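Aldehyde dehydrogenase (Trypanosoma brucei, PDB 5MYP) probably oxidises aldehydes to carboxylic acids with NAD+ as the electron acceptor. Local coordinates at residues 48-53 with 166-170; 133-137 with 443-447; 263-269 with 371-377; 322-326 with 341-347. All coordinates share one frame; numbering follows the deposited sequence.

Contact 1. Residues 48-53 with 166-170; sequences NLVEEN and LLPKY
Y170 lays its ring against the last turn of helix 36-52, with L49 CA over the ring face 3.7 Å from the centroid and almost on the ring normal, a close CH-pi contact. At the far end of the ring the phenol hydroxyl is held by E52, at the end of the helix, and N53, just after it. Y170 OH donates to E52 OE1 at 2.7 Å, meeting it from above the carboxylate plane, and accepts from N53 ND2 at 3.0 Å. The N53 amide stands nearly upright to the ring, 84° between planes. Water 1 adds a third partner, donating to Y170 OH and to N53 OD1.

Next to this polar cluster L49 carries the apolar part. With CG swung anti to the backbone N (chi1 168°), its two methyls fork: CD1 lies 3.5 Å from L166 CB, while CD2 meets L167 CD1 at the same distance. L166 in turn sets its CD1 against the amide carbon of N53. The second shell fixes N53, whose ND2 also donates to L49 O at 2.8 Å with the acceptor in the amide plane, so both amide hydrogens are used and the flip of the group is settled. L167 continues inward onto V176 and I178 of strand 176-178. The neighbouring carboxylate would probably keep the phenol proton in place, the N53 N-H offsetting this only in part.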
loop_
_atom_site.group_PDB
_atom_site.type_symbol
_atom_site.label_atom_id
_atom_site.label_comp_id
_atom_site.label_asym_id
_atom_site.label_seq_id
_atom_site.Cartn_x
_atom_site.Cartn_y
_atom_site.Cartn_z
ATOM N N ASN A 48 -10.427 -20.015 20.623
ATOM C CA ASN A 48 -11.311 -21.122 21.019
ATOM C C ASN A 48 -11.860 -21.876 19.802
ATOM O O ASN A 48 -11.925 -23.104 19.821
ATOM C CB ASN A 48 -12.471 -20.636 21.906
ATOM C CG ASN A 48 -12.008 -20.053 23.238
ATOM O OD1 ASN A 48 -12.762 -19.329 23.901
ATOM N ND2 ASN A 48 -10.777 -20.357 23.636
ATOM N N LEU A 49 -12.239 -21.147 18.749
ATOM C CA LEU A 49 -12.669 -21.761 17.477
ATOM C C LEU A 49 -11.638 -22.769 16.961
ATOM O O LEU A 49 -11.988 -23.893 16.600
ATOM C CB LEU A 49 -12.935 -20.689 16.406
ATOM C CG LEU A 49 -13.112 -21.116 14.941
ATOM C CD1 LEU A 49 -14.342 -21.978 14.768
ATOM C CD2 LEU A 49 -13.204 -19.905 14.028
ATOM N N VAL A 50 -10.372 -22.359 16.942
ATOM C CA VAL A 50 -9.292 -23.209 16.437
ATOM C C VAL A 50 -9.004 -24.361 17.405
ATOM O O VAL A 50 -8.973 -25.520 16.989
ATOM C CB VAL A 50 -8.012 -22.393 16.150
ATOM C CG1 VAL A 50 -6.855 -23.309 15.748
ATOM C CG2 VAL A 50 -8.278 -21.362 15.044
ATOM N N GLU A 51 -8.806 -24.039 18.683
ATOM C CA GLU A 51 -8.407 -25.040 19.687
ATOM C C GLU A 51 -9.486 -26.083 19.998
ATOM O O GLU A 51 -9.182 -27.273 20.084
ATOM C CB GLU A 51 -7.952 -24.361 20.981
ATOM C CG GLU A 51 -6.638 -23.611 20.845
ATOM C CD GLU A 51 -6.100 -23.114 22.178
ATOM O OE1 GLU A 51 -6.901 -22.796 23.086
ATOM O OE2 GLU A 51 -4.864 -23.033 22.324
ATOM N N GLU A 52 -10.733 -25.645 20.160
ATOM C CA GLU A 52 -11.840 -26.566 20.461
ATOM C C GLU A 52 -12.192 -27.485 19.293
ATOM O O GLU A 52 -12.739 -28.565 19.511
ATOM C CB GLU A 52 -13.101 -25.805 20.895
ATOM C CG GLU A 52 -12.941 -25.039 22.195
ATOM C CD GLU A 52 -14.160 -24.215 22.568
ATOM O OE1 GLU A 52 -15.240 -24.374 21.960
ATOM O OE2 GLU A 52 -14.031 -23.392 23.493
ATOM N N ASN A 53 -11.881 -27.064 18.064
ATOM C CA ASN A 53 -12.245 -27.819 16.864
ATOM C C ASN A 53 -11.041 -28.277 16.020
ATOM O O ASN A 53 -11.194 -28.559 14.829
ATOM C CB ASN A 53 -13.214 -26.980 16.025
ATOM C CG ASN A 53 -14.406 -26.498 16.834
ATOM O OD1 ASN A 53 -15.336 -27.255 17.088
ATOM N ND2 ASN A 53 -14.378 -25.237 17.250
ATOM N N LEU A 166 -19.074 -23.414 12.100
ATOM C CA LEU A 166 -18.501 -23.110 13.420
ATOM C C LEU A 166 -18.364 -21.624 13.731
ATOM O O LEU A 166 -18.597 -21.222 14.863
ATOM C CB LEU A 166 -17.133 -23.780 13.589
ATOM C CG LEU A 166 -17.118 -25.303 13.701
ATOM C CD1 LEU A 166 -15.682 -25.795 13.678
ATOM C CD2 LEU A 166 -17.819 -25.779 14.964
ATOM N N LEU A 167 -17.987 -20.818 12.739
ATOM C CA LEU A 167 -17.606 -19.418 12.984
ATOM C C LEU A 167 -18.674 -18.576 13.717
ATOM O O LEU A 167 -18.331 -17.885 14.684
ATOM C CB LEU A 167 -17.149 -18.731 11.681
ATOM C CG LEU A 167 -16.514 -17.339 11.777
ATOM C CD1 LEU A 167 -15.245 -17.380 12.610
ATOM C CD2 LEU A 167 -16.240 -16.810 10.375
ATOM N N PRO A 168 -19.962 -18.659 13.297
ATOM C CA PRO A 168 -21.027 -17.930 14.010
ATOM C C PRO A 168 -21.164 -18.258 15.504
ATOM O O PRO A 168 -21.622 -17.416 16.271
ATOM C CB PRO A 168 -22.304 -18.330 13.262
ATOM C CG PRO A 168 -21.836 -18.740 11.919
ATOM C CD PRO A 168 -20.506 -19.398 12.145
ATOM N N LYS A 169 -20.774 -19.463 15.907
ATOM C CA LYS A 169 -20.792 -19.849 17.323
ATOM C C LYS A 169 -19.707 -19.160 18.163
ATOM O O LYS A 169 -19.826 -19.107 19.383
ATOM C CB LYS A 169 -20.752 -21.379 17.445
ATOM C CG LYS A 169 -22.003 -21.996 16.813
ATOM C CD LYS A 169 -22.194 -23.471 17.124
ATOM C CE LYS A 169 -21.191 -24.342 16.397
ATOM N NZ LYS A 169 -21.559 -25.783 16.538
ATOM N N TYR A 170 -18.674 -18.621 17.509
ATOM C CA TYR A 170 -17.589 -17.905 18.189
ATOM C C TYR A 170 -17.549 -16.389 17.943
ATOM O O TYR A 170 -17.175 -15.638 18.847
ATOM C CB TYR A 170 -16.244 -18.545 17.835
ATOM C CG TYR A 170 -16.170 -19.988 18.273
ATOM C CD1 TYR A 170 -16.644 -21.000 17.450
ATOM C CD2 TYR A 170 -15.650 -20.345 19.518
ATOM C CE1 TYR A 170 -16.595 -22.331 17.839
ATOM C CE2 TYR A 170 -15.592 -21.674 19.917
ATOM C CZ TYR A 170 -16.067 -22.665 19.074
ATOM O OH TYR A 170 -16.008 -23.989 19.448
HETATM O O HOH W 1 -17.583 -26.719 18.732
#

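Contact 2. Residues 133-137 with 443-447; sequences LILQP and AYHGR
P137 and Y444 make the close apolar part of this buried contact: P137 CG sits 3.6 Å from Y444 CE2, and the proline nitrogen is equally near that ring carbon. Q136 CG reaches the same ring carbon at 3.9 Å, while L133 brings its CD2 methyl to the phenol oxygen across the direction of the tyrosine side chain. Y444 takes the rotamer with CG between its backbone N and carbonyl carbon (chi1 77°), which brings CE2 against P137. Beside it, the amide of Q136 stacks on the imidazole of H445, the planes 18° apart and NE2 over the ring centre. Q136 NE2 is hydrogen-bonded to E83, and the H445 ring also meets that of F433.

In the fold, the loop between strand 440-441 and helix 447-452 here meets the start of helix 132-143, next to the predicted catalytic centre; the side chain of Y444 comes within about 3 Å of that of E223, and L133 within about 6 Å of C259.

The polar side is looser. Q136 OE1 and H445 NE2 are 3.4 Å apart at an angle too poor for a hydrogen bond, and water 2 joins the groups instead. It lies 2.7 Å from Y444 OH and, in the imidazole plane, the same distance from H445 NE2, whereas its bond to Q136 OE1 is weak.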
loop_
_atom_site.group_PDB
_atom_site.type_symbol
_atom_site.label_atom_id
_atom_site.label_comp_id
_atom_site.label_asym_id
_atom_site.label_seq_id
_atom_site.Cartn_x
_atom_site.Cartn_y
_atom_site.Cartn_z
ATOM N N LEU A 133 -5.024 -19.473 5.542
ATOM C CA LEU A 133 -5.053 -18.334 4.623
ATOM C C LEU A 133 -6.408 -17.626 4.530
ATOM O O LEU A 133 -6.557 -16.683 3.747
ATOM C CB LEU A 133 -4.534 -18.763 3.243
ATOM C CG LEU A 133 -3.103 -19.321 3.269
ATOM C CD1 LEU A 133 -2.671 -19.753 1.877
ATOM C CD2 LEU A 133 -2.106 -18.324 3.847
ATOM N N ILE A 134 -7.388 -18.074 5.320
ATOM C CA ILE A 134 -8.612 -17.303 5.569
ATOM C C ILE A 134 -8.594 -16.687 6.987
ATOM O O ILE A 134 -8.913 -15.503 7.143
ATOM C CB ILE A 134 -9.893 -18.144 5.269
ATOM C CG1 ILE A 134 -11.106 -17.237 5.023
ATOM C CG2 ILE A 134 -10.200 -19.155 6.362
ATOM C CD1 ILE A 134 -11.199 -16.705 3.611
ATOM N N LEU A 135 -8.196 -17.460 8.003
ATOM C CA LEU A 135 -8.199 -16.965 9.390
ATOM C C LEU A 135 -7.037 -16.040 9.752
ATOM O O LEU A 135 -7.234 -15.103 10.528
ATOM C CB LEU A 135 -8.272 -18.119 10.405
ATOM C CG LEU A 135 -9.568 -18.933 10.491
ATOM C CD1 LEU A 135 -9.510 -19.853 11.712
ATOM C CD2 LEU A 135 -10.796 -18.036 10.569
ATOM N N GLN A 136 -5.838 -16.289 9.223
ATOM C CA GLN A 136 -4.679 -15.451 9.585
ATOM C C GLN A 136 -4.884 -13.973 9.202
ATOM O O GLN A 136 -4.662 -13.104 10.043
ATOM C CB GLN A 136 -3.351 -16.014 9.047
ATOM C CG GLN A 136 -2.124 -15.283 9.579
ATOM C CD GLN A 136 -0.822 -16.032 9.370
ATOM O OE1 GLN A 136 -0.671 -16.801 8.428
ATOM N NE2 GLN A 136 0.158 -15.737 10.204
ATOM N N PRO A 137 -5.338 -13.686 7.959
ATOM C CA PRO A 137 -5.698 -12.295 7.625
ATOM C C PRO A 137 -6.847 -11.735 8.472
ATOM O O PRO A 137 -6.781 -10.588 8.907
ATOM C CB PRO A 137 -6.128 -12.376 6.149
ATOM C CG PRO A 137 -5.525 -13.630 5.632
ATOM C CD PRO A 137 -5.471 -14.574 6.791
ATOM N N ALA A 443 1.854 -6.546 2.751
ATOM C CA ALA A 443 2.341 -7.611 3.621
ATOM C C ALA A 443 1.534 -7.647 4.907
ATOM O O ALA A 443 0.926 -6.645 5.290
ATOM C CB ALA A 443 3.813 -7.409 3.923
ATOM N N TYR A 444 1.520 -8.803 5.561
ATOM C CA TYR A 444 0.815 -8.962 6.837
ATOM C C TYR A 444 1.545 -9.972 7.745
ATOM O O TYR A 444 2.689 -10.328 7.456
ATOM C CB TYR A 444 -0.674 -9.284 6.582
ATOM C CG TYR A 444 -1.005 -10.698 6.155
ATOM C CD1 TYR A 444 -0.561 -11.203 4.933
ATOM C CD2 TYR A 444 -1.800 -11.524 6.955
ATOM C CE1 TYR A 444 -0.875 -12.497 4.530
ATOM C CE2 TYR A 444 -2.121 -12.814 6.563
ATOM C CZ TYR A 444 -1.662 -13.298 5.350
ATOM O OH TYR A 444 -1.983 -14.579 4.964
ATOM N N HIS A 445 0.878 -10.393 8.826
ATOM C CA HIS A 445 1.409 -11.217 9.943
ATOM C C HIS A 445 1.756 -10.287 11.100
ATOM O O HIS A 445 2.542 -9.347 10.926
ATOM C CB HIS A 445 2.627 -12.101 9.605
ATOM C CG HIS A 445 2.342 -13.190 8.619
ATOM N ND1 HIS A 445 3.185 -14.267 8.434
ATOM C CD2 HIS A 445 1.303 -13.379 7.772
ATOM C CE1 HIS A 445 2.679 -15.068 7.510
ATOM N NE2 HIS A 445 1.536 -14.551 7.095
ATOM N N GLY A 446 1.138 -10.529 12.256
ATOM C CA GLY A 446 1.480 -9.847 13.512
ATOM C C GLY A 446 1.282 -8.345 13.459
ATOM O O GLY A 446 0.216 -7.868 13.058
ATOM N N ARG A 447 2.322 -7.605 13.841
ATOM C CA ARG A 447 2.350 -6.136 13.736
ATOM C C ARG A 447 1.997 -5.621 12.333
ATOM O O ARG A 447 1.366 -4.577 12.193
ATOM C CB ARG A 447 3.737 -5.606 14.111
ATOM C CG ARG A 447 3.832 -4.090 14.232
ATOM C CD ARG A 447 5.275 -3.627 14.336
ATOM N NE ARG A 447 5.803 -3.761 15.695
ATOM C CZ ARG A 447 5.657 -2.871 16.682
ATOM N NH1 ARG A 447 4.960 -1.746 16.515
ATOM N NH2 ARG A 447 6.205 -3.126 17.870
HETATM O O HOH W 2 0.251 -16.015 5.228
#

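Contact 3. Residues 263-269 with 371-377; sequences DYVVVEK and LPVLTYE
Strands 264-268 and 370-376 run parallel in register, their short axes 4.4 Å apart and inclined by 32°, with V265 paired to V373 and E268 to Y376. They are neighbours in a mixed sheet of the Rossmann-like alpha/beta catalytic domain of aldehyde dehydrogenases. Five backbone bonds join them, from V265 N to P372 O at one end to K269 N to Y376 O at the other.

On the face of V265 and V267, V265 CG2 meets L371 CD2 at 3.9 Å and V267 CG1 meets V373 CG1 at 3.7 Å; helix 272-287 covers this side through L275 and L279. The other face carries V266, L374 and Y376, and helix 379-387 packs there. Y376 has CG between its backbone N and carbonyl carbon (chi1 83°), and its ring leans across to strand 264-268, so that E268 CA lies over one ring face, 3.8 Å from the centroid. V266 CG1 touches Y376 CB.

At the exposed end K269 CD meets E377 CG at 3.9 Å where the two side chains cross, while K269 NZ stays 4.2 Å from E377 OE2, beyond a salt bridge. E268 OE1 is bonded to S270, and water 3 donates to both E268 OE2 and E377 O, the former at 2.6 Å.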
loop_
_atom_site.group_PDB
_atom_site.type_symbol
_atom_site.label_atom_id
_atom_site.label_comp_id
_atom_site.label_asym_id
_atom_site.label_seq_id
_atom_site.Cartn_x
_atom_site.Cartn_y
_atom_site.Cartn_z
ATOM N N ASP A 263 10.409 -24.016 -6.323
ATOM C CA ASP A 263 9.841 -24.238 -7.648
ATOM C C ASP A 263 10.866 -24.941 -8.525
ATOM O O ASP A 263 10.544 -25.944 -9.154
ATOM C CB ASP A 263 9.392 -22.918 -8.278
ATOM C CG ASP A 263 8.697 -23.115 -9.613
ATOM O OD1 ASP A 263 9.405 -23.259 -10.634
ATOM O OD2 ASP A 263 7.450 -23.118 -9.648
ATOM N N TYR A 264 12.080 -24.390 -8.570
ATOM C CA TYR A 264 13.205 -24.992 -9.291
ATOM C C TYR A 264 14.523 -24.720 -8.575
ATOM O O TYR A 264 14.594 -23.854 -7.700
ATOM C CB TYR A 264 13.274 -24.474 -10.730
ATOM C CG TYR A 264 13.583 -22.994 -10.875
ATOM C CD1 TYR A 264 12.573 -22.040 -10.783
ATOM C CD2 TYR A 264 14.882 -22.549 -11.124
ATOM C CE1 TYR A 264 12.845 -20.685 -10.926
ATOM C CE2 TYR A 264 15.163 -21.193 -11.272
ATOM C CZ TYR A 264 14.139 -20.266 -11.176
ATOM O OH TYR A 264 14.406 -18.923 -11.316
ATOM N N VAL A 265 15.555 -25.465 -8.965
ATOM C CA VAL A 265 16.894 -25.356 -8.380
ATOM C C VAL A 265 17.891 -24.861 -9.434
ATOM O O VAL A 265 17.838 -25.281 -10.593
ATOM C CB VAL A 265 17.374 -26.718 -7.817
ATOM C CG1 VAL A 265 18.794 -26.622 -7.270
ATOM C CG2 VAL A 265 16.429 -27.220 -6.730
ATOM N N VAL A 266 18.779 -23.955 -9.020
ATOM C CA VAL A 266 19.942 -23.555 -9.810
ATOM C C VAL A 266 21.164 -23.960 -8.990
ATOM O O VAL A 266 21.476 -23.328 -7.976
ATOM C CB VAL A 266 19.964 -22.039 -10.111
ATOM C CG1 VAL A 266 21.082 -21.708 -11.097
ATOM C CG2 VAL A 266 18.618 -21.580 -10.659
ATOM N N VAL A 267 21.841 -25.024 -9.423
ATOM C CA VAL A 267 22.938 -25.625 -8.652
ATOM C C VAL A 267 24.274 -25.401 -9.366
ATOM O O VAL A 267 24.335 -25.422 -10.594
ATOM C CB VAL A 267 22.692 -27.132 -8.357
ATOM C CG1 VAL A 267 22.520 -27.952 -9.629
ATOM C CG2 VAL A 267 23.800 -27.712 -7.482
ATOM N N GLU A 268 25.339 -25.178 -8.599
ATOM C CA GLU A 268 26.667 -25.006 -9.186
ATOM C C GLU A 268 27.021 -26.295 -9.941
ATOM O O GLU A 268 26.783 -27.396 -9.440
ATOM C CB GLU A 268 27.708 -24.671 -8.108
ATOM C CG GLU A 268 29.000 -24.043 -8.632
ATOM C CD GLU A 268 30.015 -25.051 -9.163
ATOM O OE1 GLU A 268 29.976 -26.237 -8.766
ATOM O OE2 GLU A 268 30.867 -24.655 -9.981
ATOM N N LYS A 269 27.562 -26.126 -11.147
ATOM C CA LYS A 269 27.779 -27.214 -12.125
ATOM C C LYS A 269 28.365 -28.505 -11.524
ATOM O O LYS A 269 27.870 -29.603 -11.788
ATOM C CB LYS A 269 28.691 -26.700 -13.246
ATOM C CG LYS A 269 28.792 -27.578 -14.485
ATOM C CD LYS A 269 29.773 -26.985 -15.493
ATOM C CE LYS A 269 31.196 -26.908 -14.941
ATOM N NZ LYS A 269 32.244 -26.823 -15.997
ATOM N N LEU A 371 10.315 -30.706 -9.812
ATOM C CA LEU A 371 11.458 -29.871 -9.447
ATOM C C LEU A 371 12.524 -29.889 -10.553
ATOM O O LEU A 371 13.366 -30.795 -10.599
ATOM C CB LEU A 371 12.065 -30.344 -8.119
ATOM C CG LEU A 371 13.108 -29.431 -7.462
ATOM C CD1 LEU A 371 12.465 -28.169 -6.900
ATOM C CD2 LEU A 371 13.846 -30.171 -6.351
ATOM N N PRO A 372 12.487 -28.895 -11.462
ATOM C CA PRO A 372 13.578 -28.707 -12.418
ATOM C C PRO A 372 14.897 -28.362 -11.734
ATOM O O PRO A 372 14.908 -27.604 -10.760
ATOM C CB PRO A 372 13.102 -27.520 -13.262
ATOM C CG PRO A 372 11.622 -27.561 -13.161
ATOM C CD PRO A 372 11.362 -27.988 -11.749
ATOM N N VAL A 373 15.988 -28.926 -12.249
ATOM C CA VAL A 373 17.333 -28.647 -11.767
ATOM C C VAL A 373 18.140 -28.073 -12.931
ATOM O O VAL A 373 18.382 -28.758 -13.931
ATOM C CB VAL A 373 18.006 -29.921 -11.212
ATOM C CG1 VAL A 373 19.458 -29.658 -10.823
ATOM C CG2 VAL A 373 17.227 -30.454 -10.014
ATOM N N LEU A 374 18.532 -26.808 -12.792
ATOM C CA LEU A 374 19.380 -26.114 -13.760
ATOM C C LEU A 374 20.760 -25.926 -13.144
ATOM O O LEU A 374 20.902 -25.967 -11.924
ATOM C CB LEU A 374 18.780 -24.752 -14.125
ATOM C CG LEU A 374 17.531 -24.750 -15.017
ATOM C CD1 LEU A 374 16.292 -25.250 -14.281
ATOM C CD2 LEU A 374 17.291 -23.353 -15.570
ATOM N N THR A 375 21.774 -25.734 -13.987
ATOM C CA THR A 375 23.139 -25.508 -13.504
ATOM C C THR A 375 23.619 -24.100 -13.815
ATOM O O THR A 375 23.095 -23.441 -14.712
ATOM C CB THR A 375 24.145 -26.536 -14.069
ATOM O OG1 THR A 375 24.157 -26.477 -15.500
ATOM C CG2 THR A 375 23.780 -27.939 -13.619
ATOM N N TYR A 376 24.602 -23.649 -13.039
ATOM C CA TYR A 376 25.295 -22.388 -13.277
ATOM C C TYR A 376 26.806 -22.592 -13.123
ATOM O O TYR A 376 27.243 -23.516 -12.433
ATOM C CB TYR A 376 24.790 -21.303 -12.307
ATOM C CG TYR A 376 25.425 -21.311 -10.926
ATOM C CD1 TYR A 376 26.632 -20.648 -10.689
ATOM C CD2 TYR A 376 24.813 -21.959 -9.852
ATOM C CE1 TYR A 376 27.221 -20.650 -9.433
ATOM C CE2 TYR A 376 25.389 -21.958 -8.589
ATOM C CZ TYR A 376 26.592 -21.302 -8.387
ATOM O OH TYR A 376 27.174 -21.292 -7.144
ATOM N N GLU A 377 27.581 -21.726 -13.775
ATOM C CA GLU A 377 29.037 -21.652 -13.588
ATOM C C GLU A 377 29.474 -20.382 -12.850
ATOM O O GLU A 377 30.367 -20.437 -12.003
ATOM C CB GLU A 377 29.748 -21.749 -14.939
ATOM C CG GLU A 377 29.656 -23.137 -15.565
ATOM C CD GLU A 377 30.444 -23.250 -16.861
ATOM O OE1 GLU A 377 31.580 -22.734 -16.925
ATOM O OE2 GLU A 377 29.932 -23.870 -17.819
HETATM O O HOH W 3 31.529 -22.182 -10.341
#

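Contact 4. Residues 322-326 with 341-347; sequences FQRLM and DEATLTI. Unlike the reference sequence in segment 322-326: Q323 (reference His).
A tight beta hairpin joining strand 340-341 to strand 346-353 receives the aromatic ring of F322 from helix 319-328. The ring rests against the hairpin end: E342 CA stands over one face, 4.0 Å from the centroid, and T346 O lies at the edge in the ring plane, 3.5 Å from F322 CE2. The aliphatic part of E342 follows, its CB 3.7 Å from F322 CE1. F322 has CG anti to the backbone N (chi1 178°), which carries the ring from the helix to the hairpin.

I347 supplies the main apolar partner. Its CG1 comes within 3.3 Å of F322 CE2, and its CD1 methyl reaches the helix itself, touching L325 CB at 3.7 Å and M326 SD at 3.8 Å; the methionine, bent at chi2 and chi3, runs antiparallel to the isoleucine chain. L345 CD2 closes on F322 CB. No hydrogen bond crosses the contact.

The turn is shaped from within. D341 OD2 accepts from both T344 N and T344 OG1, the hydroxyl using the anti lone pair at 2.7 Å; the bond from T344 N makes an Asx motif. R66 bonds to T344 O and T346 OG1. L345, with positive phi, and T346 together sit across from D341, giving a type I turn with a G1 beta bulge, a common way of closing a short beta hairpin.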
loop_
_atom_site.group_PDB
_atom_site.type_symbol
_atom_site.label_atom_id
_atom_site.label_comp_id
_atom_site.label_asym_id
_atom_site.label_seq_id
_atom_site.Cartn_x
_atom_site.Cartn_y
_atom_site.Cartn_z
ATOM N N PHE A 322 -3.457 -32.017 -12.440
ATOM C CA PHE A 322 -2.721 -33.279 -12.568
ATOM C C PHE A 322 -2.124 -33.449 -13.973
ATOM O O PHE A 322 -0.931 -33.719 -14.105
ATOM C CB PHE A 322 -3.625 -34.474 -12.223
ATOM C CG PHE A 322 -2.954 -35.809 -12.371
ATOM C CD1 PHE A 322 -2.951 -36.474 -13.597
ATOM C CD2 PHE A 322 -2.329 -36.410 -11.286
ATOM C CE1 PHE A 322 -2.328 -37.701 -13.740
ATOM C CE2 PHE A 322 -1.706 -37.641 -11.423
ATOM C CZ PHE A 322 -1.703 -38.286 -12.651
ATOM N N GLN A 323 -2.956 -33.288 -15.002
ATOM C CA GLN A 323 -2.515 -33.435 -16.396
ATOM C C GLN A 323 -1.445 -32.408 -16.779
ATOM O O GLN A 323 -0.485 -32.743 -17.470
ATOM C CB GLN A 323 -3.709 -33.336 -17.357
ATOM C CG GLN A 323 -4.704 -34.481 -17.221
ATOM C CD GLN A 323 -6.077 -34.154 -17.788
ATOM O OE1 GLN A 323 -6.203 -33.410 -18.761
ATOM N NE2 GLN A 323 -7.115 -34.720 -17.182
ATOM N N ARG A 324 -1.616 -31.168 -16.319
ATOM C CA ARG A 324 -0.621 -30.095 -16.522
ATOM C C ARG A 324 0.755 -30.459 -15.945
ATOM O O ARG A 324 1.778 -30.258 -16.597
ATOM C CB ARG A 324 -1.137 -28.794 -15.887
ATOM C CG ARG A 324 -0.201 -27.594 -15.956
ATOM C CD ARG A 324 -0.874 -26.360 -15.371
ATOM N NE ARG A 324 0.062 -25.251 -15.173
ATOM C CZ ARG A 324 0.885 -25.091 -14.129
ATOM N NH1 ARG A 324 0.940 -25.974 -13.127
ATOM N NH2 ARG A 324 1.680 -24.023 -14.092
ATOM N N LEU A 325 0.761 -31.003 -14.728
ATOM C CA LEU A 325 1.999 -31.421 -14.067
ATOM C C LEU A 325 2.645 -32.626 -14.750
ATOM O O LEU A 325 3.868 -32.679 -14.883
ATOM C CB LEU A 325 1.751 -31.716 -12.583
ATOM C CG LEU A 325 1.400 -30.480 -11.741
ATOM C CD1 LEU A 325 0.731 -30.877 -10.434
ATOM C CD2 LEU A 325 2.633 -29.627 -11.475
ATOM N N MET A 326 1.832 -33.586 -15.189
ATOM C CA MET A 326 2.347 -34.728 -15.954
ATOM C C MET A 326 2.985 -34.290 -17.282
ATOM O O MET A 326 4.026 -34.823 -17.661
ATOM C CB MET A 326 1.253 -35.776 -16.199
ATOM C CG MET A 326 0.738 -36.482 -14.945
ATOM S SD MET A 326 2.003 -37.210 -13.881
ATOM C CE MET A 326 2.671 -38.465 -14.974
ATOM N N ASP A 341 -0.479 -41.620 -10.173
ATOM C CA ASP A 341 -1.760 -42.322 -10.287
ATOM C C ASP A 341 -2.860 -41.283 -10.490
ATOM O O ASP A 341 -3.131 -40.472 -9.594
ATOM C CB ASP A 341 -2.054 -43.156 -9.036
ATOM C CG ASP A 341 -3.365 -43.914 -9.139
ATOM O OD1 ASP A 341 -3.431 -44.902 -9.902
ATOM O OD2 ASP A 341 -4.335 -43.512 -8.463
ATOM N N GLU A 342 -3.495 -41.321 -11.662
ATOM C CA GLU A 342 -4.491 -40.323 -12.053
ATOM C C GLU A 342 -5.772 -40.384 -11.229
ATOM O O GLU A 342 -6.293 -39.343 -10.829
ATOM C CB GLU A 342 -4.826 -40.470 -13.543
ATOM C CG GLU A 342 -5.766 -39.395 -14.080
ATOM C CD GLU A 342 -5.755 -39.269 -15.594
ATOM O OE1 GLU A 342 -5.020 -40.021 -16.271
ATOM O OE2 GLU A 342 -6.486 -38.400 -16.105
ATOM N N ALA A 343 -6.271 -41.592 -10.974
ATOM C CA ALA A 343 -7.534 -41.783 -10.241
ATOM C C ALA A 343 -7.524 -41.142 -8.850
ATOM O O ALA A 343 -8.519 -40.554 -8.434
ATOM C CB ALA A 343 -7.863 -43.267 -10.129
ATOM N N THR A 344 -6.393 -41.259 -8.150
ATOM C CA THR A 344 -6.210 -40.672 -6.817
ATOM C C THR A 344 -5.448 -39.332 -6.837
ATOM O O THR A 344 -5.108 -38.808 -5.775
ATOM C CB THR A 344 -5.460 -41.653 -5.890
ATOM O OG1 THR A 344 -4.125 -41.857 -6.380
ATOM C CG2 THR A 344 -6.204 -42.998 -5.792
ATOM N N LEU A 345 -5.185 -38.792 -8.031
ATOM C CA LEU A 345 -4.485 -37.510 -8.220
ATOM C C LEU A 345 -3.161 -37.442 -7.433
ATOM O O LEU A 345 -2.875 -36.469 -6.730
ATOM C CB LEU A 345 -5.418 -36.344 -7.871
ATOM C CG LEU A 345 -6.713 -36.227 -8.689
ATOM C CD1 LEU A 345 -7.669 -35.233 -8.048
ATOM C CD2 LEU A 345 -6.414 -35.828 -10.129
ATOM N N THR A 346 -2.373 -38.505 -7.567
ATOM C CA THR A 346 -1.118 -38.664 -6.847
ATOM C C THR A 346 0.032 -38.508 -7.829
ATOM O O THR A 346 0.075 -39.217 -8.831
ATOM C CB THR A 346 -1.036 -40.052 -6.187
ATOM O OG1 THR A 346 -2.156 -40.240 -5.314
ATOM C CG2 THR A 346 0.233 -40.184 -5.379
ATOM N N ILE A 347 0.932 -37.564 -7.556
ATOM C CA ILE A 347 2.187 -37.423 -8.300
ATOM C C ILE A 347 3.327 -37.328 -7.285
ATOM O O ILE A 347 3.368 -36.397 -6.484
ATOM C CB ILE A 347 2.208 -36.168 -9.204
ATOM C CG1 ILE A 347 1.041 -36.187 -10.201
ATOM C CG2 ILE A 347 3.544 -36.060 -9.950
ATOM C CD1 ILE A 347 0.899 -34.915 -11.015
#

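Contacts 1 and 2 pack directly on each other through V50 CG2 and L135 CD1, 3.9 Å apart, and their centres lie about 18 Å apart. Contact 2 is the one beside the predicted catalytic residues E223 and C259. In contact 3 the side chain of D263 is about 10 Å from that of C259. Contacts 3 and 4 share a sheet, in which strands 346-353 and 370-376 are neighbours, and their nearest atoms are about 7 Å apart. Contacts 1 and 3 lie on opposite sides of the chain's centre, with about 44 Å between their own centres. Along the sequence, contact 4 is nested within the loop of contact 3, and both within that of contact 2.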